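Local coordinates for oligopeptide-binding protein AppA (Bacillus subtilis, PDB 1XOC) that binds oligopeptides, here a nonapeptide, and delivers them to the App ABC transporter, which can replace the Opp system in sporulation and competence, at residues N36-T41 and Y107-S112; D205-G210 and N512-W517; S295-V300 and G305-I310. All blocks are in the same frame, centred on the assembly; numbering follows the deposited sequence. Where two conformers were deposited one is given.

Contact 1 of 3, residues N36-T41 and Y107-S112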
loop_
_atom_site.group_PDB
_atom_site.type_symbol
_atom_site.label_atom_id
_atom_site.label_comp_id
_atom_site.label_asym_id
_atom_site.label_seq_id
_atom_site.Cartn_x
_atom_site.Cartn_y
_atom_site.Cartn_z
ATOM N N ASN A 36 5.280 4.555 -12.191
ATOM C CA ASN A 36 6.056 5.725 -11.825
ATOM C C ASN A 36 5.846 6.025 -10.344
ATOM O O ASN A 36 4.782 6.396 -9.921
ATOM C CB ASN A 36 5.650 6.940 -12.661
ATOM C CG ASN A 36 6.605 8.105 -12.517
ATOM O OD1 ASN A 36 7.167 8.326 -11.423
ATOM N ND2 ASN A 36 6.815 8.868 -13.608
ATOM N N SER A 37 6.869 5.788 -9.525
ATOM C CA SER A 37 6.706 5.885 -8.094
ATOM C C SER A 37 6.329 7.290 -7.592
ATOM O O SER A 37 5.823 7.434 -6.474
ATOM C CB SER A 37 7.959 5.388 -7.407
ATOM O OG SER A 37 8.998 6.296 -7.609
ATOM N N LEU A 38 6.562 8.319 -8.407
ATOM C CA LEU A 38 6.199 9.681 -8.014
ATOM C C LEU A 38 4.679 9.922 -8.072
ATOM O O LEU A 38 4.190 10.905 -7.511
ATOM C CB LEU A 38 6.945 10.715 -8.855
ATOM C CG LEU A 38 8.478 10.638 -8.843
ATOM C CD1 LEU A 38 9.074 11.604 -9.868
ATOM C CD2 LEU A 38 8.936 10.919 -7.433
ATOM N N TYR A 39 3.911 9.054 -8.746
ATOM C CA TYR A 39 2.502 9.240 -8.926
ATOM C C TYR A 39 1.619 8.103 -8.439
ATOM O O TYR A 39 0.477 8.343 -8.065
ATOM C CB TYR A 39 2.222 9.519 -10.415
ATOM C CG TYR A 39 2.930 10.786 -10.855
ATOM C CD1 TYR A 39 4.105 10.747 -11.591
ATOM C CD2 TYR A 39 2.456 12.027 -10.469
ATOM C CE1 TYR A 39 4.760 11.934 -11.940
ATOM C CE2 TYR A 39 3.092 13.193 -10.814
ATOM C CZ TYR A 39 4.260 13.151 -11.544
ATOM O OH TYR A 39 4.874 14.364 -11.873
ATOM N N SER A 40 2.087 6.876 -8.504
ATOM C CA SER A 40 1.274 5.764 -8.101
ATOM C C SER A 40 0.975 5.764 -6.611
ATOM O O SER A 40 1.811 6.189 -5.800
ATOM C CB SER A 40 1.884 4.443 -8.520
ATOM O OG SER A 40 3.137 4.253 -7.907
ATOM N N THR A 41 -0.209 5.261 -6.264
ATOM C CA THR A 41 -0.592 5.134 -4.852
ATOM C C THR A 41 -0.977 3.703 -4.464
ATOM O O THR A 41 -1.330 3.472 -3.304
ATOM C CB THR A 41 -1.688 6.125 -4.420
ATOM O OG1 THR A 41 -2.865 5.894 -5.212
ATOM C CG2 THR A 41 -1.259 7.589 -4.610
ATOM N N TYR A 107 14.439 12.894 -8.104
ATOM C CA TYR A 107 14.060 13.400 -6.791
ATOM C C TYR A 107 13.731 14.892 -6.780
ATOM O O TYR A 107 13.079 15.369 -5.829
ATOM C CB TYR A 107 15.187 13.166 -5.801
ATOM C CG TYR A 107 15.305 11.770 -5.236
ATOM C CD1 TYR A 107 15.930 10.750 -5.948
ATOM C CD2 TYR A 107 14.758 11.461 -3.999
ATOM C CE1 TYR A 107 16.043 9.448 -5.404
ATOM C CE2 TYR A 107 14.904 10.168 -3.444
ATOM C CZ TYR A 107 15.526 9.182 -4.156
ATOM O OH TYR A 107 15.599 7.933 -3.603
ATOM N N SER A 108 14.119 15.626 -7.830
ATOM C CA SER A 108 13.781 17.042 -7.961
ATOM C C SER A 108 12.333 17.271 -8.407
ATOM O O SER A 108 11.766 18.333 -8.139
ATOM C CB SER A 108 14.724 17.737 -8.949
ATOM O OG SER A 108 16.025 17.798 -8.368
ATOM N N VAL A 109 11.749 16.274 -9.063
ATOM C CA VAL A 109 10.371 16.431 -9.623
ATOM C C VAL A 109 9.366 16.788 -8.511
ATOM O O VAL A 109 8.641 17.759 -8.638
ATOM C CB VAL A 109 9.929 15.192 -10.401
ATOM C CG1 VAL A 109 8.410 15.224 -10.678
ATOM C CG2 VAL A 109 10.695 15.135 -11.744
ATOM N N PRO A 110 9.310 16.005 -7.414
ATOM C CA PRO A 110 8.336 16.366 -6.346
ATOM C C PRO A 110 8.655 17.651 -5.562
ATOM O O PRO A 110 7.853 18.080 -4.738
ATOM C CB PRO A 110 8.349 15.161 -5.415
ATOM C CG PRO A 110 9.600 14.440 -5.721
ATOM C CD PRO A 110 10.019 14.744 -7.115
ATOM N N LEU A 111 9.810 18.261 -5.814
ATOM C CA LEU A 111 10.146 19.557 -5.205
ATOM C C LEU A 111 9.668 20.744 -6.036
ATOM O O LEU A 111 9.715 21.893 -5.571
ATOM C CB LEU A 111 11.661 19.650 -4.981
ATOM C CG LEU A 111 12.279 18.975 -3.748
ATOM C CD1 LEU A 111 11.585 17.734 -3.308
ATOM C CD2 LEU A 111 13.759 18.784 -3.947
ATOM N N SER A 112 9.191 20.469 -7.254
ATOM C CA SER A 112 8.684 21.515 -8.144
ATOM C C SER A 112 7.326 22.028 -7.710
ATOM O O SER A 112 6.484 21.259 -7.258
ATOM C CB SER A 112 8.535 20.943 -9.554
ATOM O OG SER A 112 7.884 21.859 -10.434
#
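This is a small, buried apolar contact between L38 and Y39 of one loop and V109 and P110 of a 3-10 segment. The loop runs from strand 23-28 to helix 43-52. The other side is the 3-10 segment 109-111 beside helix 100-108. No hydrogen bond joins the two segments. L38 carries most of the contact and splits it between its two methyls. L38 CD1 lies 3.7 Å from V109 CB and also touches V109 CG1. L38 CD2 packs on the proline ring, 4.0 Å from P110 CG and as near to CD. The L38 and P110 side chains meet at about a right angle. Y39 adds its hydroxyl end: Y39 OH is 3.8 Å from V109 CG1, the methyl that chi1 of 166° places anti to the V109 backbone N. In this family 5 solute-binding protein the loop also reaches the ligand, since T41 makes backbone hydrogen bonds to the bound peptide. The turn at N36 is held from within the segment. N36 OD1 accepts from L38 N at 3.1 Å, which makes an Asx turn, and N36 O accepts from both Y39 N and S40 N. Y123 touches both L38 and P110, so it borders the same apolar cluster. With an alanine at L38 both methyls go, and a gap is likely to open against V109 and the P110 ring, leaving the Y39 OH to V109 CG1 touch, of the three pairs described. L38 O bonds to Y115 OH, beyond the 3-10 segment.

Contact 2 of 3, residues D205-G210 and N512-W517. With ZN (zinc ion), chain D.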
loop_
_atom_site.group_PDB
_atom_site.type_symbol
_atom_site.label_atom_id
_atom_site.label_comp_id
_atom_site.label_asym_id
_atom_site.label_seq_id
_atom_site.Cartn_x
_atom_site.Cartn_y
_atom_site.Cartn_z
ATOM N N ASP A 205 18.525 -8.789 -19.993
ATOM C CA ASP A 205 19.806 -9.476 -20.142
ATOM C C ASP A 205 20.994 -8.661 -19.603
ATOM O O ASP A 205 22.078 -9.225 -19.329
ATOM C CB ASP A 205 20.042 -9.780 -21.630
ATOM C CG ASP A 205 19.002 -10.730 -22.234
ATOM O OD1 ASP A 205 18.428 -11.529 -21.528
ATOM O OD2 ASP A 205 18.807 -10.729 -23.455
ATOM N N ASP A 206 20.827 -7.349 -19.512
ATOM C CA ASP A 206 21.919 -6.455 -19.064
ATOM C C ASP A 206 21.707 -5.932 -17.652
ATOM O O ASP A 206 22.296 -4.924 -17.283
ATOM C CB ASP A 206 22.058 -5.276 -20.040
ATOM C CG ASP A 206 23.471 -4.688 -20.088
ATOM O OD1 ASP A 206 24.434 -5.296 -19.570
ATOM O OD2 ASP A 206 23.609 -3.601 -20.679
ATOM N N TYR A 207 20.878 -6.596 -16.859
ATOM C CA TYR A 207 20.617 -6.121 -15.516
ATOM C C TYR A 207 21.910 -6.105 -14.709
ATOM O O TYR A 207 22.715 -7.046 -14.760
ATOM C CB TYR A 207 19.595 -7.009 -14.812
ATOM C CG TYR A 207 19.248 -6.501 -13.414
ATOM C CD1 TYR A 207 18.811 -5.213 -13.223
ATOM C CD2 TYR A 207 19.361 -7.339 -12.293
ATOM C CE1 TYR A 207 18.469 -4.748 -11.952
ATOM C CE2 TYR A 207 19.044 -6.887 -11.038
ATOM C CZ TYR A 207 18.636 -5.594 -10.858
ATOM O OH TYR A 207 18.291 -5.142 -9.585
ATOM N N PHE A 208 22.077 -5.040 -13.921
ATOM C CA PHE A 208 23.357 -4.825 -13.228
ATOM C C PHE A 208 23.792 -5.893 -12.231
ATOM O O PHE A 208 24.992 -6.021 -11.979
ATOM C CB PHE A 208 23.451 -3.391 -12.664
ATOM C CG PHE A 208 22.748 -3.169 -11.360
ATOM C CD1 PHE A 208 23.473 -3.218 -10.164
ATOM C CD2 PHE A 208 21.426 -2.821 -11.316
ATOM C CE1 PHE A 208 22.862 -2.975 -8.942
ATOM C CE2 PHE A 208 20.792 -2.570 -10.103
ATOM C CZ PHE A 208 21.531 -2.653 -8.906
ATOM N N GLU A 209 22.858 -6.666 -11.677
ATOM C CA GLU A 209 23.205 -7.755 -10.762
ATOM C C GLU A 209 23.212 -9.108 -11.461
ATOM O O GLU A 209 23.416 -10.138 -10.822
ATOM C CB GLU A 209 22.243 -7.801 -9.596
ATOM C CG GLU A 209 22.170 -6.531 -8.806
ATOM C CD GLU A 209 21.379 -6.678 -7.543
ATOM O OE1 GLU A 209 20.660 -7.710 -7.382
ATOM O OE2 GLU A 209 21.494 -5.769 -6.695
ATOM N N GLY A 210 23.035 -9.105 -12.773
ATOM C CA GLY A 210 22.944 -10.319 -13.569
ATOM C C GLY A 210 21.510 -10.530 -14.020
ATOM O O GLY A 210 20.552 -10.212 -13.316
ATOM N N ASN A 512 12.590 -9.723 -5.026
ATOM C CA ASN A 512 13.775 -10.411 -5.575
ATOM C C ASN A 512 13.436 -11.549 -6.547
ATOM O O ASN A 512 14.164 -12.543 -6.666
ATOM C CB ASN A 512 14.721 -10.844 -4.473
ATOM C CG ASN A 512 15.721 -9.771 -4.123
ATOM O OD1 ASN A 512 15.585 -8.597 -4.525
ATOM N ND2 ASN A 512 16.720 -10.144 -3.347
ATOM N N ILE A 513 12.350 -11.349 -7.281
ATOM C CA ILE A 513 11.897 -12.274 -8.337
ATOM C C ILE A 513 13.002 -12.576 -9.361
ATOM O O ILE A 513 13.044 -13.687 -9.915
ATOM C CB ILE A 513 10.563 -11.784 -8.994
ATOM C CG1 ILE A 513 10.068 -12.827 -10.010
ATOM C CG2 ILE A 513 10.678 -10.372 -9.576
ATOM C CD1 ILE A 513 8.618 -12.643 -10.375
ATOM N N GLU A 514 13.920 -11.629 -9.552
ATOM C CA GLU A 514 15.093 -11.876 -10.420
ATOM C C GLU A 514 16.018 -12.978 -9.928
ATOM O O GLU A 514 16.875 -13.450 -10.684
ATOM C CB GLU A 514 15.873 -10.576 -10.636
ATOM C CG GLU A 514 16.369 -9.902 -9.376
ATOM C CD GLU A 514 15.374 -8.918 -8.702
ATOM O OE1 GLU A 514 14.117 -8.991 -8.849
ATOM O OE2 GLU A 514 15.891 -8.035 -8.001
ATOM N N LYS A 515 15.867 -13.391 -8.663
ATOM C CA LYS A 515 16.692 -14.423 -8.095
ATOM C C LYS A 515 15.987 -15.773 -7.992
ATOM O O LYS A 515 16.588 -16.755 -7.573
ATOM C CB LYS A 515 17.119 -14.047 -6.670
ATOM C CG LYS A 515 17.724 -12.663 -6.457
ATOM C CD LYS A 515 18.912 -12.390 -7.308
ATOM C CE LYS A 515 19.348 -10.940 -7.139
ATOM N NZ LYS A 515 20.455 -10.581 -8.068
ATOM N N TRP A 516 14.712 -15.835 -8.336
ATOM C CA TRP A 516 13.966 -17.077 -8.269
ATOM C C TRP A 516 14.249 -17.899 -9.524
ATOM O O TRP A 516 14.496 -17.349 -10.594
ATOM C CB TRP A 516 12.457 -16.827 -8.234
ATOM C CG TRP A 516 11.942 -15.905 -7.164
ATOM C CD1 TRP A 516 12.651 -15.305 -6.160
ATOM C CD2 TRP A 516 10.589 -15.444 -7.028
ATOM N NE1 TRP A 516 11.806 -14.522 -5.394
ATOM C CE2 TRP A 516 10.543 -14.574 -5.925
ATOM C CE3 TRP A 516 9.413 -15.664 -7.750
ATOM C CZ2 TRP A 516 9.355 -13.954 -5.506
ATOM C CZ3 TRP A 516 8.246 -15.043 -7.345
ATOM C CH2 TRP A 516 8.221 -14.194 -6.244
ATOM N N TRP A 517 14.209 -19.206 -9.392
ATOM C CA TRP A 517 14.443 -20.080 -10.528
ATOM C C TRP A 517 13.637 -21.354 -10.385
ATOM O O TRP A 517 13.207 -21.731 -9.298
ATOM C CB TRP A 517 15.932 -20.373 -10.702
ATOM C CG TRP A 517 16.667 -20.901 -9.489
ATOM C CD1 TRP A 517 17.113 -20.174 -8.408
ATOM C CD2 TRP A 517 17.090 -22.216 -9.281
ATOM N NE1 TRP A 517 17.761 -20.974 -7.533
ATOM C CE2 TRP A 517 17.775 -22.244 -8.042
ATOM C CE3 TRP A 517 16.951 -23.391 -10.005
ATOM C CZ2 TRP A 517 18.315 -23.399 -7.518
ATOM C CZ3 TRP A 517 17.494 -24.544 -9.499
ATOM C CH2 TRP A 517 18.177 -24.547 -8.254
HETATM ZN ZN ZN D . 18.075 -12.418 -24.275
HETATM O O HOH W 1 18.169 -6.741 -7.669
HETATM O O HOH W 2 19.626 -10.873 -10.777
HETATM O O HOH W 3 16.730 -11.957 -25.238
#
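E209 and K515 meet through quite different chain shapes. E209 runs extended beyond CG, while K515 bends at its second torsion (chi2 -56°) and then stretches out, so that its ammonium reaches the carboxylate. The result is a salt bridge with two water bridges beside it. It joins the type I beta turn Y207-G210, in the loop between strands 198-203 and 216-221, to the 3-10 turn 513-515 near the C-terminus. K515 NZ donates to E209 OE1 at 3.0 Å. The oxygen is met on its anti side, 18° out of the carboxylate plane, and the two side chains cross at about a right angle. NZ has a second partner. It donates to water 2, which in turn donates to G210 O at 2.8 Å, so the lysine is tied to both a side chain and the backbone of the turn. Y207 and E514 form the more buried half. A bend at the second torsion of E514 brings its carboxylate to water 1. The carboxylate plane stands 82° from the Y207 ring plane. Y207 OH and E514 OE2 are 4.1 Å apart and are joined through water 1. That water donates to E514 OE2 at 2.6 Å and, weakly, to E209 OE1. It therefore lies between two carboxylates, whose like charges K515 probably offsets in part. P187 touches both Y207 and E514. At the start of the segment, away from the contact, D205 OD2 binds a zinc ion at 2.0 Å. Inside the turn, E209 N lies 3.6 Å above the plane of the Y207 ring, offset toward its rim.

Contact 3 of 3, residues S295-V300 and G305-I310. With ZN (zinc ion), chain I.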
loop_
_atom_site.group_PDB
_atom_site.type_symbol
_atom_site.label_atom_id
_atom_site.label_comp_id
_atom_site.label_asym_id
_atom_site.label_seq_id
_atom_site.Cartn_x
_atom_site.Cartn_y
_atom_site.Cartn_z
ATOM N N SER A 295 -16.679 -12.138 14.731
ATOM C CA SER A 295 -17.521 -12.942 13.855
ATOM C C SER A 295 -17.149 -12.742 12.383
ATOM O O SER A 295 -17.179 -13.683 11.596
ATOM C CB SER A 295 -18.992 -12.604 14.095
ATOM O OG SER A 295 -19.830 -13.267 13.163
ATOM N N ILE A 296 -16.808 -11.512 12.007
ATOM C CA ILE A 296 -16.340 -11.236 10.641
ATOM C C ILE A 296 -15.138 -12.115 10.301
ATOM O O ILE A 296 -15.126 -12.793 9.276
ATOM C CB ILE A 296 -16.016 -9.727 10.432
ATOM C CG1 ILE A 296 -17.336 -8.961 10.276
ATOM C CG2 ILE A 296 -15.073 -9.519 9.228
ATOM C CD1 ILE A 296 -17.205 -7.469 10.320
ATOM N N VAL A 297 -14.135 -12.109 11.159
ATOM C CA VAL A 297 -12.952 -12.936 10.962
ATOM C C VAL A 297 -13.306 -14.430 10.930
ATOM O O VAL A 297 -12.814 -15.163 10.074
ATOM C CB VAL A 297 -11.892 -12.625 12.030
ATOM C CG1 VAL A 297 -10.717 -13.618 11.984
ATOM C CG2 VAL A 297 -11.374 -11.205 11.836
ATOM N N SER A 298 -14.157 -14.886 11.850
ATOM C CA SER A 298 -14.560 -16.296 11.886
ATOM C C SER A 298 -15.315 -16.705 10.635
ATOM O O SER A 298 -15.094 -17.779 10.076
ATOM C CB SER A 298 -15.455 -16.559 13.083
ATOM O OG SER A 298 -14.721 -16.346 14.251
ATOM N N GLN A 299 -16.202 -15.826 10.197
ATOM C CA GLN A 299 -17.155 -16.097 9.138
ATOM C C GLN A 299 -16.437 -15.967 7.809
ATOM O O GLN A 299 -16.303 -16.943 7.077
ATOM C CB GLN A 299 -18.315 -15.088 9.270
ATOM C CG GLN A 299 -19.547 -15.287 8.420
ATOM C CD GLN A 299 -20.645 -14.270 8.763
ATOM O OE1 GLN A 299 -20.588 -13.574 9.792
ATOM N NE2 GLN A 299 -21.639 -14.183 7.907
ATOM N N VAL A 300 -15.891 -14.792 7.545
ATOM C CA VAL A 300 -15.369 -14.461 6.243
ATOM C C VAL A 300 -13.947 -14.988 5.967
ATOM O O VAL A 300 -13.624 -15.306 4.818
ATOM C CB VAL A 300 -15.436 -12.947 6.009
ATOM C CG1 VAL A 300 -15.050 -12.632 4.621
ATOM C CG2 VAL A 300 -16.855 -12.431 6.280
ATOM N N GLY A 305 -6.560 -14.979 10.533
ATOM C CA GLY A 305 -6.359 -13.549 10.658
ATOM C C GLY A 305 -6.802 -13.131 12.053
ATOM O O GLY A 305 -7.547 -13.821 12.705
ATOM N N GLU A 306 -6.320 -11.984 12.514
ATOM C CA GLU A 306 -6.664 -11.473 13.828
ATOM C C GLU A 306 -7.299 -10.086 13.720
ATOM O O GLU A 306 -6.901 -9.281 12.882
ATOM C CB GLU A 306 -5.396 -11.324 14.659
ATOM C CG GLU A 306 -4.708 -12.622 14.963
ATOM C CD GLU A 306 -5.579 -13.606 15.699
ATOM O OE1 GLU A 306 -6.317 -13.210 16.658
ATOM O OE2 GLU A 306 -5.483 -14.813 15.353
ATOM N N VAL A 307 -8.250 -9.801 14.612
ATOM C CA VAL A 307 -8.864 -8.492 14.639
ATOM C C VAL A 307 -7.794 -7.448 14.967
ATOM O O VAL A 307 -6.950 -7.678 15.836
ATOM C CB VAL A 307 -10.028 -8.428 15.673
ATOM C CG1 VAL A 307 -10.581 -7.018 15.813
ATOM C CG2 VAL A 307 -11.148 -9.361 15.272
ATOM N N ALA A 308 -7.883 -6.302 14.306
ATOM C CA ALA A 308 -6.946 -5.184 14.439
ATOM C C ALA A 308 -7.545 -4.076 15.317
ATOM O O ALA A 308 -8.697 -3.690 15.134
ATOM C CB ALA A 308 -6.616 -4.610 13.094
ATOM N N TYR A 309 -6.752 -3.571 16.271
ATOM C CA TYR A 309 -7.158 -2.440 17.092
ATOM C C TYR A 309 -6.218 -1.233 16.988
ATOM O O TYR A 309 -6.520 -0.175 17.560
ATOM C CB TYR A 309 -7.211 -2.867 18.549
ATOM C CG TYR A 309 -8.088 -4.048 18.778
ATOM C CD1 TYR A 309 -9.467 -3.896 18.837
ATOM C CD2 TYR A 309 -7.565 -5.322 18.899
ATOM C CE1 TYR A 309 -10.309 -4.973 19.039
ATOM C CE2 TYR A 309 -8.416 -6.429 19.099
ATOM C CZ TYR A 309 -9.794 -6.235 19.167
ATOM O OH TYR A 309 -10.657 -7.299 19.361
ATOM N N ILE A 310 -5.094 -1.411 16.285
ATOM C CA ILE A 310 -4.021 -0.424 16.173
ATOM C C ILE A 310 -3.668 -0.210 14.693
ATOM O O ILE A 310 -3.611 -1.178 13.930
ATOM C CB ILE A 310 -2.802 -0.945 16.981
ATOM C CG1 ILE A 310 -3.198 -1.057 18.445
ATOM C CG2 ILE A 310 -1.556 -0.089 16.832
ATOM C CD1 ILE A 310 -2.246 -1.854 19.239
HETATM ZN ZN ZN I . -7.007 -15.604 16.484
#
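G305 opens the second segment and meets V297 of helix 293-300 with its backbone. V297 CG1 lies 3.3 Å from G305 O, a close approach of a methyl to a carbonyl oxygen. The same methyl is also near G305 C. Here helix 293-300 is followed, after a short connection, by a strand that packs on it, within the family 5 solute-binding fold. This short, weakly bonded strand at about 306-307 pairs antiparallel with strand 483-496 in the mixed sheet. G305 has phi 136° and psi 159°. At these angles a CB would crowd the carbonyl oxygen of the residue before, and it would point at the helix, toward V297 CG1. E306 comes next and starts off away from the helix at CB. Its chain bends at chi2 and both carboxylate oxygens bind a zinc ion, E306 OE2 at 2.1 Å and E306 OE1 at 2.5 Å. The zinc takes no part in the V297 contacts. E306 also makes backbone hydrogen bonds to Y488 of the neighbouring strand. V307 touches V297 through one methyl, and the two side chains cross obliquely. It touches R293 and E294 nearer the start of the same helix as well. A308 continues the pairing with backbone bonds to L486. V297 is thus shared between G305, just before the strand, and V307, and Y487 touches it too. With chi1 at 172°, CG1 of V297 is anti to the backbone N and takes the glycine carbonyl, which leaves V297 CG2 to meet V307 CG2 at 3.9 Å.

Contacts 1 and 3 are buried and mostly apolar. Contact 2 is only partly buried and polar, with a salt bridge and bridging waters. Contact 1 joins a loop to the 3-10 segment 109-111, 66 residues on. Contact 3 is local, a helix against the strand just after it. Contact 2 brings together segments 302 residues apart, and contact 3 is nested inside the loop it closes. No two contacts share an element or touch. Contacts 1 and 3 lie on opposite sides of the chain's centre, with centres 36 Å apart. The segments of contacts 2 and 3 each carry a zinc-bound carboxylate, but in neither does it make the contact.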